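Local coordinates for putative GAF sensor protein (Burkholderia vietnamiensis, PDB 5HL6) that probably reduces free methionine (R)-sulfoxide to methionine within a GAF-type fold, at residues B[29-34]-B[162-167]; B[42-47]-B[167-172]; B[90-95]-B[101-106]; B[123-128]-B[156-161]. All blocks are in the same frame, centred on the assembly; numbering follows the deposited sequence.

Contact 1: B[29-34]-B[162-167]; sequences EQARSL and CRVFVE
Val164 meets Ala31 and Arg32 where two helices of the GAF domain lie against each other. Helix 20-35 lends Ala31 and Arg32, the long C-terminal helix 152-176 lends Val164, and Arg32 CA and Val164 CA are 6.1 Å apart, the nearest CA pair of the two segments. Nearly everything turns on one methyl group. Val164 sets CG1 opposite its own backbone N (chi1 168°), and from there CG1 reaches the main chain of the other helix, 3.5 Å from Arg32 N and 3.7 Å from Arg32 CA. The same methyl also meets Ala31 CB at 3.9 Å, so that buried Ala31 adds its methyl beside the point where the valine touches the Arg32 backbone. Arg32 starts out extended, with chi1 and chi2 both close to 180°, and then bends at chi3 (-54°). Its side chain passes Val164 roughly at right angles. Phe165, one residue along, turns to a different neighbourhood and packs its ring with those of Phe48 and Phe64. The second methyl of the valine comes up to the guanidinium obliquely, Val164 CG2 standing 4.2 Å from Arg32 NH2.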
loop_
_atom_site.group_PDB
_atom_site.type_symbol
_atom_site.label_atom_id
_atom_site.label_comp_id
_atom_site.label_asym_id
_atom_site.label_seq_id
_atom_site.Cartn_x
_atom_site.Cartn_y
_atom_site.Cartn_z
ATOM N N GLU B 29 0.568 3.165 -19.690
ATOM C CA GLU B 29 1.921 2.791 -20.093
ATOM C C GLU B 29 2.867 2.815 -18.901
ATOM O O GLU B 29 3.735 1.944 -18.772
ATOM C CB GLU B 29 2.424 3.714 -21.202
ATOM C CG GLU B 29 3.893 3.504 -21.552
ATOM C CD GLU B 29 4.214 2.073 -21.992
ATOM O OE1 GLU B 29 3.470 1.519 -22.832
ATOM O OE2 GLU B 29 5.215 1.504 -21.498
ATOM N N GLN B 30 2.711 3.803 -18.014
ATOM C CA GLN B 30 3.496 3.817 -16.783
ATOM C C GLN B 30 3.210 2.580 -15.947
ATOM O O GLN B 30 4.136 1.937 -15.432
ATOM C CB GLN B 30 3.194 5.071 -15.971
ATOM C CG GLN B 30 3.656 6.361 -16.577
ATOM C CD GLN B 30 3.278 7.528 -15.705
ATOM O OE1 GLN B 30 2.124 7.958 -15.693
ATOM N NE2 GLN B 30 4.240 8.036 -14.944
ATOM N N ALA B 31 1.924 2.239 -15.793
ATOM C CA ALA B 31 1.548 1.043 -15.047
ATOM C C ALA B 31 2.145 -0.211 -15.672
ATOM O O ALA B 31 2.645 -1.090 -14.960
ATOM C CB ALA B 31 0.024 0.926 -14.965
ATOM N N ARG B 32 2.091 -0.314 -17.004
ATOM C CA ARG B 32 2.731 -1.433 -17.688
ATOM C C ARG B 32 4.216 -1.499 -17.349
ATOM O O ARG B 32 4.732 -2.553 -16.959
ATOM C CB ARG B 32 2.536 -1.300 -19.199
ATOM C CG ARG B 32 3.107 -2.456 -20.024
ATOM C CD ARG B 32 2.803 -2.275 -21.515
ATOM N NE ARG B 32 1.371 -2.092 -21.763
ATOM C CZ ARG B 32 0.800 -0.940 -22.116
ATOM N NH1 ARG B 32 1.536 0.151 -22.286
ATOM N NH2 ARG B 32 -0.511 -0.878 -22.307
ATOM N N SER B 33 4.920 -0.373 -17.497
ATOM C CA SER B 33 6.352 -0.361 -17.221
ATOM C C SER B 33 6.633 -0.700 -15.760
ATOM O O SER B 33 7.615 -1.387 -15.452
ATOM C CB SER B 33 6.935 1.004 -17.589
ATOM O OG SER B 33 8.251 1.155 -17.091
ATOM N N LEU B 34 5.770 -0.250 -14.849
ATOM C CA LEU B 34 6.014 -0.466 -13.426
ATOM C C LEU B 34 5.937 -1.945 -13.055
ATOM O O LEU B 34 6.756 -2.423 -12.263
ATOM C CB LEU B 34 5.025 0.358 -12.591
ATOM C CG LEU B 34 5.132 0.339 -11.063
ATOM C CD1 LEU B 34 6.490 0.855 -10.583
ATOM C CD2 LEU B 34 4.003 1.161 -10.453
ATOM N N CYS B 162 -7.008 -1.272 -15.009
ATOM C CA CYS B 162 -7.148 -2.586 -14.395
ATOM C C CYS B 162 -6.789 -3.703 -15.370
ATOM O O CYS B 162 -6.241 -4.725 -14.946
ATOM C CB CYS B 162 -8.563 -2.759 -13.835
ATOM S SG CYS B 162 -8.848 -1.698 -12.370
ATOM N N ARG B 163 -7.058 -3.529 -16.671
ATOM C CA ARG B 163 -6.615 -4.529 -17.642
ATOM C C ARG B 163 -5.097 -4.664 -17.631
ATOM O O ARG B 163 -4.565 -5.770 -17.792
ATOM C CB ARG B 163 -7.105 -4.183 -19.048
ATOM C CG ARG B 163 -8.585 -4.432 -19.239
ATOM C CD ARG B 163 -8.978 -4.468 -20.717
ATOM N NE ARG B 163 -8.978 -3.141 -21.328
ATOM C CZ ARG B 163 -9.963 -2.255 -21.194
ATOM N NH1 ARG B 163 -11.027 -2.546 -20.452
ATOM N NH2 ARG B 163 -9.878 -1.073 -21.791
ATOM N N VAL B 164 -4.379 -3.554 -17.445
ATOM C CA VAL B 164 -2.922 -3.636 -17.374
ATOM C C VAL B 164 -2.502 -4.463 -16.167
ATOM O O VAL B 164 -1.648 -5.352 -16.270
ATOM C CB VAL B 164 -2.298 -2.231 -17.342
ATOM C CG1 VAL B 164 -0.825 -2.318 -16.975
ATOM C CG2 VAL B 164 -2.470 -1.560 -18.695
ATOM N N PHE B 165 -3.099 -4.185 -15.002
ATOM C CA PHE B 165 -2.724 -4.920 -13.797
ATOM C C PHE B 165 -3.043 -6.398 -13.940
ATOM O O PHE B 165 -2.213 -7.262 -13.642
ATOM C CB PHE B 165 -3.432 -4.355 -12.556
ATOM C CG PHE B 165 -3.160 -5.164 -11.315
ATOM C CD1 PHE B 165 -1.978 -4.995 -10.618
ATOM C CD2 PHE B 165 -4.062 -6.128 -10.882
ATOM C CE1 PHE B 165 -1.698 -5.762 -9.497
ATOM C CE2 PHE B 165 -3.791 -6.890 -9.763
ATOM C CZ PHE B 165 -2.608 -6.704 -9.071
ATOM N N VAL B 166 -4.250 -6.716 -14.403
ATOM C CA VAL B 166 -4.622 -8.120 -14.522
ATOM C C VAL B 166 -3.736 -8.820 -15.547
ATOM O O VAL B 166 -3.272 -9.945 -15.321
ATOM C CB VAL B 166 -6.118 -8.244 -14.872
ATOM C CG1 VAL B 166 -6.484 -9.690 -15.182
ATOM C CG2 VAL B 166 -6.960 -7.716 -13.721
ATOM N N GLU B 167 -3.456 -8.160 -16.673
ATOM C CA GLU B 167 -2.685 -8.811 -17.732
ATOM C C GLU B 167 -1.201 -8.913 -17.383
ATOM O O GLU B 167 -0.585 -9.970 -17.564
ATOM C CB GLU B 167 -2.871 -8.067 -19.057
#

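Contact 2: B[42-47]-B[167-172]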
loop_
_atom_site.group_PDB
_atom_site.type_symbol
_atom_site.label_atom_id
_atom_site.label_comp_id
_atom_site.label_asym_id
_atom_site.label_seq_id
_atom_site.Cartn_x
_atom_site.Cartn_y
_atom_site.Cartn_z
ATOM N N ILE B 42 2.049 -9.082 -4.890
ATOM C CA ILE B 42 1.736 -8.109 -3.847
ATOM C C ILE B 42 2.534 -6.828 -4.061
ATOM O O ILE B 42 2.003 -5.723 -3.913
ATOM C CB ILE B 42 1.979 -8.735 -2.464
ATOM C CG1 ILE B 42 0.939 -9.826 -2.206
ATOM C CG2 ILE B 42 1.938 -7.669 -1.350
ATOM C CD1 ILE B 42 -0.482 -9.290 -2.185
ATOM N N ALA B 43 3.804 -6.953 -4.469
ATOM C CA ALA B 43 4.602 -5.774 -4.797
ATOM C C ALA B 43 3.958 -4.981 -5.927
ATOM O O ALA B 43 3.868 -3.747 -5.869
ATOM C CB ALA B 43 6.029 -6.192 -5.198
ATOM N N ASN B 44 3.521 -5.671 -6.983
ATOM C CA ASN B 44 2.887 -4.966 -8.093
ATOM C C ASN B 44 1.580 -4.308 -7.660
ATOM O O ASN B 44 1.293 -3.175 -8.059
ATOM C CB ASN B 44 2.663 -5.919 -9.272
ATOM C CG ASN B 44 3.960 -6.272 -9.962
ATOM O OD1 ASN B 44 4.864 -5.436 -10.056
ATOM N ND2 ASN B 44 4.074 -7.506 -10.424
ATOM N N ALA B 45 0.786 -4.992 -6.833
ATOM C CA ALA B 45 -0.444 -4.388 -6.321
ATOM C C ALA B 45 -0.146 -3.146 -5.482
ATOM O O ALA B 45 -0.805 -2.114 -5.637
ATOM C CB ALA B 45 -1.234 -5.411 -5.504
ATOM N N ALA B 46 0.858 -3.218 -4.600
ATOM C CA ALA B 46 1.210 -2.054 -3.792
ATOM C C ALA B 46 1.701 -0.901 -4.667
ATOM O O ALA B 46 1.285 0.255 -4.486
ATOM C CB ALA B 46 2.246 -2.444 -2.742
ATOM N N ASN B 47 2.570 -1.198 -5.637
ATOM C CA ASN B 47 3.112 -0.147 -6.495
ATOM C C ASN B 47 2.042 0.437 -7.407
ATOM O O ASN B 47 2.019 1.650 -7.648
ATOM C CB ASN B 47 4.293 -0.694 -7.320
ATOM C CG ASN B 47 5.585 -0.665 -6.530
ATOM O OD1 ASN B 47 5.734 0.156 -5.628
ATOM N ND2 ASN B 47 6.526 -1.552 -6.861
ATOM N N GLU B 167 -3.456 -8.160 -16.673
ATOM C CA GLU B 167 -2.685 -8.811 -17.732
ATOM C C GLU B 167 -1.201 -8.913 -17.383
ATOM O O GLU B 167 -0.585 -9.970 -17.564
ATOM C CB GLU B 167 -2.871 -8.067 -19.057
ATOM N N HIS B 168 -0.599 -7.826 -16.910
ATOM C CA HIS B 168 0.857 -7.776 -16.777
ATOM C C HIS B 168 1.347 -8.034 -15.357
ATOM O O HIS B 168 2.563 -8.045 -15.125
ATOM C CB HIS B 168 1.385 -6.430 -17.286
ATOM C CG HIS B 168 1.176 -6.221 -18.757
ATOM N ND1 HIS B 168 2.116 -6.576 -19.701
ATOM C CD2 HIS B 168 0.128 -5.708 -19.445
ATOM C CE1 HIS B 168 1.661 -6.281 -20.905
ATOM N NE2 HIS B 168 0.455 -5.755 -20.780
ATOM N N ALA B 169 0.443 -8.244 -14.401
ATOM C CA ALA B 169 0.858 -8.676 -13.072
ATOM C C ALA B 169 0.139 -9.950 -12.659
ATOM O O ALA B 169 0.799 -10.952 -12.371
ATOM C CB ALA B 169 0.635 -7.567 -12.029
ATOM N N TRP B 170 -1.197 -9.954 -12.628
ATOM C CA TRP B 170 -1.901 -11.090 -12.040
ATOM C C TRP B 170 -1.856 -12.307 -12.957
ATOM O O TRP B 170 -1.407 -13.387 -12.546
ATOM C CB TRP B 170 -3.351 -10.723 -11.713
ATOM C CG TRP B 170 -4.005 -11.772 -10.865
ATOM C CD1 TRP B 170 -4.106 -11.779 -9.501
ATOM C CD2 TRP B 170 -4.630 -12.981 -11.317
ATOM N NE1 TRP B 170 -4.762 -12.910 -9.079
ATOM C CE2 TRP B 170 -5.096 -13.664 -10.173
ATOM C CE3 TRP B 170 -4.860 -13.543 -12.580
ATOM C CZ2 TRP B 170 -5.773 -14.885 -10.251
ATOM C CZ3 TRP B 170 -5.516 -14.767 -12.654
ATOM C CH2 TRP B 170 -5.975 -15.420 -11.495
ATOM N N GLN B 171 -2.351 -12.159 -14.193
ATOM C CA GLN B 171 -2.398 -13.292 -15.119
ATOM C C GLN B 171 -1.000 -13.780 -15.465
ATOM O O GLN B 171 -0.784 -14.981 -15.664
ATOM C CB GLN B 171 -3.140 -12.908 -16.392
ATOM C CG GLN B 171 -3.583 -14.117 -17.229
ATOM C CD GLN B 171 -4.763 -14.840 -16.600
ATOM O OE1 GLN B 171 -5.806 -14.233 -16.337
ATOM N NE2 GLN B 171 -4.613 -16.146 -16.370
ATOM N N LYS B 172 -0.047 -12.850 -15.577
ATOM C CA LYS B 172 1.354 -13.219 -15.773
ATOM C C LYS B 172 1.825 -14.188 -14.691
ATOM O O LYS B 172 2.434 -15.224 -14.987
ATOM C CB LYS B 172 2.220 -11.955 -15.782
ATOM C CG LYS B 172 3.723 -12.210 -15.634
ATOM C CD LYS B 172 4.521 -10.909 -15.513
ATOM C CE LYS B 172 4.605 -10.402 -14.061
ATOM N NZ LYS B 172 5.113 -8.990 -13.981
HETATM O O HOH W 1 2.978 -10.255 -10.475
#
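Asn44 CA and Ala169 CA, 6.5 Å apart, are the nearest CA pair of segments 42-47 and 167-172, which belong to helices 41-55 and 152-176. The segment 42-47 is regular helix. The segment 167-172 is not: it holds a wider, pi-type turn at 167-170, and Ala169 sits in it with phi stretched to -125°. At this widened turn the Ala169 methyl points at the asparagine, its CB lying 3.8 Å from both Asn44 CB and Asn44 ND2. Asn44 turns CG away from its carbonyl carbon (chi1 -72°), which carries the amide out toward the other helix. A water then joins the two helices: it accepts from Asn44 ND2 at 3.0 Å and donates to Ala169 O, also at 3.0 Å. In the GAF fold these are two of the helices that cover one face of the antiparallel sheet, and the loop leading into helix 41-55 takes part too, because Glu38 O accepts from both Asn44 ND2 and Lys172 NZ. The lysine comes in at about a right angle to Asn44. Its chain bends at chi3 (86°) and brings NZ back along its own helix to His168 O, a bond of 3.0 Å with the donor tilted slightly from the carbonyl plane. Lys172 NZ and Asn44 ND2 stand 4.0 Å apart, two donors sharing one carbonyl rather than bonding to each other. On another side of helix 41-55, Ile42 packs on Ile42 of the second subunit and Ala43 on Val74 of that subunit.

Contact 3: B[90-95]-B[101-106]; sequences KGVCGT and QTQVVR
Gln103, Val92 and Thr95 carry the packing of helix 91-99 against edge strand 103-105 of the GAF-domain sheet. Helix segment and strand run nearly antiparallel, at 159°, with their axes 9.3 Å apart. Gln103 is the most covered of the three. Its chain folds at chi2 (-68°), so that the stem and the amide meet different residues of the helix. The stem slides past Val92, with Gln103 CB 3.8 Å from Val92 CG1 and Gln103 CG near Val92 O. The amide crosses Thr95 at about a right angle, and the Thr95 methyl sits over its face, with CG2 3.8 Å from each of Gln103 CD, OE1 and NE2. That amide is held by its own segment, since NE2 gives a fairly straight bond to Gln101 O, which it meets from above the carbonyl plane. Val92 also spreads along the strand, where its CG1 touches Val105 CG2 at 3.8 Å, and beyond that it packs on Glu124 and Val126 of strand 123-130. Thr95 puts its hydroxyl to use within the helix. OG1 donates to Gly91 O at 2.7 Å, on the opposite face of that carbonyl from the second donor, Thr95 N.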
loop_
_atom_site.group_PDB
_atom_site.type_symbol
_atom_site.label_atom_id
_atom_site.label_comp_id
_atom_site.label_asym_id
_atom_site.label_seq_id
_atom_site.Cartn_x
_atom_site.Cartn_y
_atom_site.Cartn_z
ATOM N N LYS B 90 -22.499 -6.726 -0.624
ATOM C CA LYS B 90 -22.645 -5.713 0.416
ATOM C C LYS B 90 -21.892 -4.456 -0.003
ATOM O O LYS B 90 -20.684 -4.508 -0.263
ATOM C CB LYS B 90 -22.139 -6.229 1.763
ATOM N N GLY B 91 -22.611 -3.335 -0.089
ATOM C CA GLY B 91 -21.990 -2.064 -0.429
ATOM C C GLY B 91 -21.554 -1.988 -1.884
ATOM O O GLY B 91 -21.770 -2.894 -2.683
ATOM N N VAL B 92 -20.927 -0.857 -2.223
ATOM C CA VAL B 92 -20.497 -0.617 -3.602
ATOM C C VAL B 92 -19.501 -1.684 -4.048
ATOM O O VAL B 92 -19.617 -2.246 -5.145
ATOM C CB VAL B 92 -19.894 0.794 -3.746
ATOM C CG1 VAL B 92 -19.532 1.075 -5.208
ATOM C CG2 VAL B 92 -20.845 1.859 -3.207
ATOM N N CYS B 93 -18.503 -1.975 -3.202
ATOM C CA CYS B 93 -17.472 -2.952 -3.552
ATOM C C CYS B 93 -18.026 -4.369 -3.621
ATOM O O CYS B 93 -17.688 -5.133 -4.539
ATOM C CB CYS B 93 -16.326 -2.889 -2.540
ATOM S SG CYS B 93 -15.280 -1.445 -2.727
ATOM N N GLY B 94 -18.844 -4.759 -2.641
ATOM C CA GLY B 94 -19.440 -6.084 -2.680
ATOM C C GLY B 94 -20.411 -6.236 -3.832
ATOM O O GLY B 94 -20.505 -7.313 -4.434
ATOM N N THR B 95 -21.125 -5.160 -4.163
ATOM C CA THR B 95 -21.994 -5.173 -5.334
ATOM C C THR B 95 -21.177 -5.356 -6.604
ATOM O O THR B 95 -21.531 -6.166 -7.468
ATOM C CB THR B 95 -22.807 -3.881 -5.405
ATOM O OG1 THR B 95 -23.712 -3.809 -4.289
ATOM C CG2 THR B 95 -23.595 -3.818 -6.711
ATOM N N GLN B 101 -19.921 -6.226 -12.428
ATOM C CA GLN B 101 -20.170 -5.031 -13.215
ATOM C C GLN B 101 -19.456 -3.859 -12.554
ATOM O O GLN B 101 -19.420 -3.763 -11.322
ATOM C CB GLN B 101 -21.694 -4.770 -13.332
ATOM C CG GLN B 101 -22.403 -5.839 -14.163
ATOM C CD GLN B 101 -23.917 -5.755 -14.091
ATOM O OE1 GLN B 101 -24.477 -4.831 -13.494
ATOM N NE2 GLN B 101 -24.589 -6.723 -14.699
ATOM N N THR B 102 -18.862 -2.987 -13.366
ATOM C CA THR B 102 -18.223 -1.790 -12.833
ATOM C C THR B 102 -19.277 -0.861 -12.241
ATOM O O THR B 102 -20.346 -0.645 -12.829
ATOM C CB THR B 102 -17.434 -1.073 -13.934
ATOM O OG1 THR B 102 -16.286 -1.851 -14.285
ATOM C CG2 THR B 102 -16.968 0.309 -13.485
ATOM N N GLN B 103 -18.980 -0.326 -11.062
ATOM C CA GLN B 103 -19.869 0.575 -10.347
ATOM C C GLN B 103 -19.290 1.981 -10.391
ATOM O O GLN B 103 -18.118 2.180 -10.072
ATOM C CB GLN B 103 -20.052 0.120 -8.897
ATOM C CG GLN B 103 -20.472 -1.331 -8.747
ATOM C CD GLN B 103 -21.880 -1.604 -9.247
ATOM O OE1 GLN B 103 -22.831 -0.880 -8.922
ATOM N NE2 GLN B 103 -22.027 -2.669 -10.031
ATOM N N VAL B 104 -20.106 2.951 -10.789
ATOM C CA VAL B 104 -19.724 4.359 -10.770
ATOM C C VAL B 104 -20.765 5.100 -9.943
ATOM O O VAL B 104 -21.960 5.084 -10.275
ATOM C CB VAL B 104 -19.613 4.952 -12.184
ATOM C CG1 VAL B 104 -19.201 6.409 -12.110
ATOM C CG2 VAL B 104 -18.628 4.151 -13.028
ATOM N N VAL B 105 -20.321 5.725 -8.859
ATOM C CA VAL B 105 -21.208 6.388 -7.912
ATOM C C VAL B 105 -20.878 7.873 -7.919
ATOM O O VAL B 105 -19.750 8.263 -7.592
ATOM C CB VAL B 105 -21.071 5.796 -6.502
ATOM C CG1 VAL B 105 -22.140 6.360 -5.573
ATOM C CG2 VAL B 105 -21.149 4.277 -6.568
ATOM N N ARG B 106 -21.860 8.700 -8.290
ATOM C CA ARG B 106 -21.649 10.146 -8.319
ATOM C C ARG B 106 -21.822 10.790 -6.945
ATOM O O ARG B 106 -21.200 11.824 -6.663
ATOM C CB ARG B 106 -22.607 10.787 -9.331
#

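Contact 4: B[123-128]-B[156-161]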
loop_
_atom_site.group_PDB
_atom_site.type_symbol
_atom_site.label_atom_id
_atom_site.label_comp_id
_atom_site.label_asym_id
_atom_site.label_seq_id
_atom_site.Cartn_x
_atom_site.Cartn_y
_atom_site.Cartn_z
ATOM N N SER B 123 -17.649 10.358 -3.999
ATOM C CA SER B 123 -17.838 9.637 -5.248
ATOM C C SER B 123 -16.803 8.519 -5.327
ATOM O O SER B 123 -15.751 8.561 -4.684
ATOM C CB SER B 123 -17.745 10.564 -6.473
ATOM O OG SER B 123 -16.560 11.330 -6.457
ATOM N N GLU B 124 -17.126 7.508 -6.121
ATOM C CA GLU B 124 -16.399 6.254 -6.040
ATOM C C GLU B 124 -16.569 5.509 -7.352
ATOM O O GLU B 124 -17.608 5.615 -8.011
ATOM C CB GLU B 124 -16.911 5.421 -4.855
ATOM C CG GLU B 124 -16.328 4.017 -4.733
ATOM C CD GLU B 124 -16.788 3.309 -3.470
ATOM O OE1 GLU B 124 -16.125 2.337 -3.046
ATOM O OE2 GLU B 124 -17.822 3.721 -2.906
ATOM N N ILE B 125 -15.533 4.769 -7.728
ATOM C CA ILE B 125 -15.590 3.851 -8.857
ATOM C C ILE B 125 -14.976 2.533 -8.401
ATOM O O ILE B 125 -13.915 2.525 -7.754
ATOM C CB ILE B 125 -14.866 4.419 -10.094
ATOM C CG1 ILE B 125 -14.913 3.424 -11.246
ATOM C CG2 ILE B 125 -13.401 4.760 -9.776
ATOM C CD1 ILE B 125 -14.401 3.995 -12.534
ATOM N N VAL B 126 -15.666 1.427 -8.689
ATOM C CA VAL B 126 -15.189 0.088 -8.349
ATOM C C VAL B 126 -15.195 -0.770 -9.604
ATOM O O VAL B 126 -16.248 -0.946 -10.228
ATOM C CB VAL B 126 -16.035 -0.584 -7.255
ATOM C CG1 VAL B 126 -15.405 -1.921 -6.917
ATOM C CG2 VAL B 126 -16.118 0.298 -6.018
ATOM N N VAL B 127 -14.039 -1.329 -9.948
ATOM C CA VAL B 127 -13.853 -2.132 -11.155
ATOM C C VAL B 127 -13.636 -3.579 -10.728
ATOM O O VAL B 127 -12.654 -3.870 -10.036
ATOM C CB VAL B 127 -12.668 -1.624 -11.992
ATOM C CG1 VAL B 127 -12.459 -2.506 -13.242
ATOM C CG2 VAL B 127 -12.877 -0.174 -12.391
ATOM N N PRO B 128 -14.498 -4.515 -11.120
ATOM C CA PRO B 128 -14.240 -5.923 -10.800
ATOM C C PRO B 128 -13.047 -6.452 -11.582
ATOM O O PRO B 128 -12.783 -6.035 -12.712
ATOM C CB PRO B 128 -15.538 -6.623 -11.214
ATOM C CG PRO B 128 -16.101 -5.742 -12.288
ATOM C CD PRO B 128 -15.747 -4.337 -11.881
ATOM N N SER B 156 -14.006 4.328 -18.285
ATOM C CA SER B 156 -13.203 3.687 -19.323
ATOM C C SER B 156 -11.727 3.680 -18.955
ATOM O O SER B 156 -11.021 2.692 -19.198
ATOM C CB SER B 156 -13.404 4.403 -20.654
ATOM O OG SER B 156 -14.744 4.288 -21.088
ATOM N N GLY B 157 -11.241 4.781 -18.380
ATOM C CA GLY B 157 -9.831 4.863 -18.033
ATOM C C GLY B 157 -9.448 3.902 -16.925
ATOM O O GLY B 157 -8.432 3.203 -17.018
ATOM N N MET B 158 -10.245 3.861 -15.851
ATOM C CA MET B 158 -9.961 2.924 -14.769
ATOM C C MET B 158 -10.010 1.480 -15.255
ATOM O O MET B 158 -9.185 0.653 -14.847
ATOM C CB MET B 158 -10.935 3.135 -13.611
ATOM C CG MET B 158 -10.677 4.401 -12.804
ATOM S SD MET B 158 -9.055 4.477 -12.015
ATOM C CE MET B 158 -9.202 6.071 -11.230
ATOM N N GLU B 159 -10.965 1.153 -16.129
ATOM C CA GLU B 159 -11.031 -0.212 -16.643
ATOM C C GLU B 159 -9.788 -0.551 -17.455
ATOM O O GLU B 159 -9.281 -1.674 -17.382
ATOM C CB GLU B 159 -12.306 -0.405 -17.470
ATOM C CG GLU B 159 -13.551 -0.447 -16.583
ATOM C CD GLU B 159 -14.849 -0.496 -17.363
ATOM O OE1 GLU B 159 -14.829 -0.240 -18.586
ATOM O OE2 GLU B 159 -15.894 -0.777 -16.734
ATOM N N ALA B 160 -9.265 0.416 -18.210
ATOM C CA ALA B 160 -8.048 0.160 -18.969
ATOM C C ALA B 160 -6.854 -0.008 -18.037
ATOM O O ALA B 160 -5.979 -0.840 -18.295
ATOM C CB ALA B 160 -7.801 1.279 -19.980
ATOM N N LEU B 161 -6.801 0.761 -16.943
ATOM C CA LEU B 161 -5.721 0.566 -15.975
ATOM C C LEU B 161 -5.794 -0.823 -15.360
ATOM O O LEU B 161 -4.772 -1.501 -15.214
ATOM C CB LEU B 161 -5.768 1.636 -14.876
ATOM C CG LEU B 161 -5.483 3.079 -15.285
ATOM C CD1 LEU B 161 -5.512 3.993 -14.082
ATOM C CD2 LEU B 161 -4.129 3.166 -16.008
#
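Ile125 and Met158 make the closest contact between segments 123-128 and 156-161. Ile125 CD1 lies 3.7 Å from Met158 CB and 3.8 Å from Met158 CG, while Ile125 CG2 is a looser neighbour of the same CG. The isoleucine reaches this far because its chain is fully extended, chi1 and chi2 both near 180°; on the helix, chi1 of Met158 (-73°) sets CG where both of these isoleucine methyls meet it. Val127, two residues along the strand and on the same face, crosses Met158 at about a right angle, with 4.0 Å from Val127 CG2 to Met158 CB. Its other methyl serves the next helix residue: Val127 CG1 lies 4.1 Å from Glu159 CG, a looser touch against the stem of the glutamate. This is helix-on-sheet packing of the GAF fold. The helix segment runs 39° from the direction of the strand, axes 9.0 Å apart, over one face of the antiparallel sheet. Val126 points away from this helix and packs instead on Val92, Cys93 and Ala96 of helix 91-99, which places the strand between two helices. Polar interactions lie to the side of the apolar patch and involve the end of Glu159, whose chain is extended beyond CG. OE2 is hydrogen-bonded to Thr102 OG1 and OE1 forms a salt bridge with Arg155 NH2. In the main chain, strand 123-130 has neighbours on both sides: Ile125 and Val127 pair with Val142 and Trp140, Glu124 and Val126 with Val105 and Gln103.

Helix 152-176 is common to contacts 4, 1 and 2, met in that order along its length: first strand 123-130, then helix 20-35, then helix 41-55. The centres of contacts 1 and 2 are about 8 Å apart; about 13 Å separates those of contacts 1 and 4. Contacts 1 and 2 also share Glu167 and alternate along the chain. Contact 3 is local in sequence and closes before contact 4 opens. Its centre lies across the chain's centre from contacts 1 and 2, about 22 and 23 Å from theirs, yet only about 10 Å from that of contact 4, through neighbouring strands 103-105 and 123-130. One sheet thus connects the three-helix side of this GAF domain with helix 91-99.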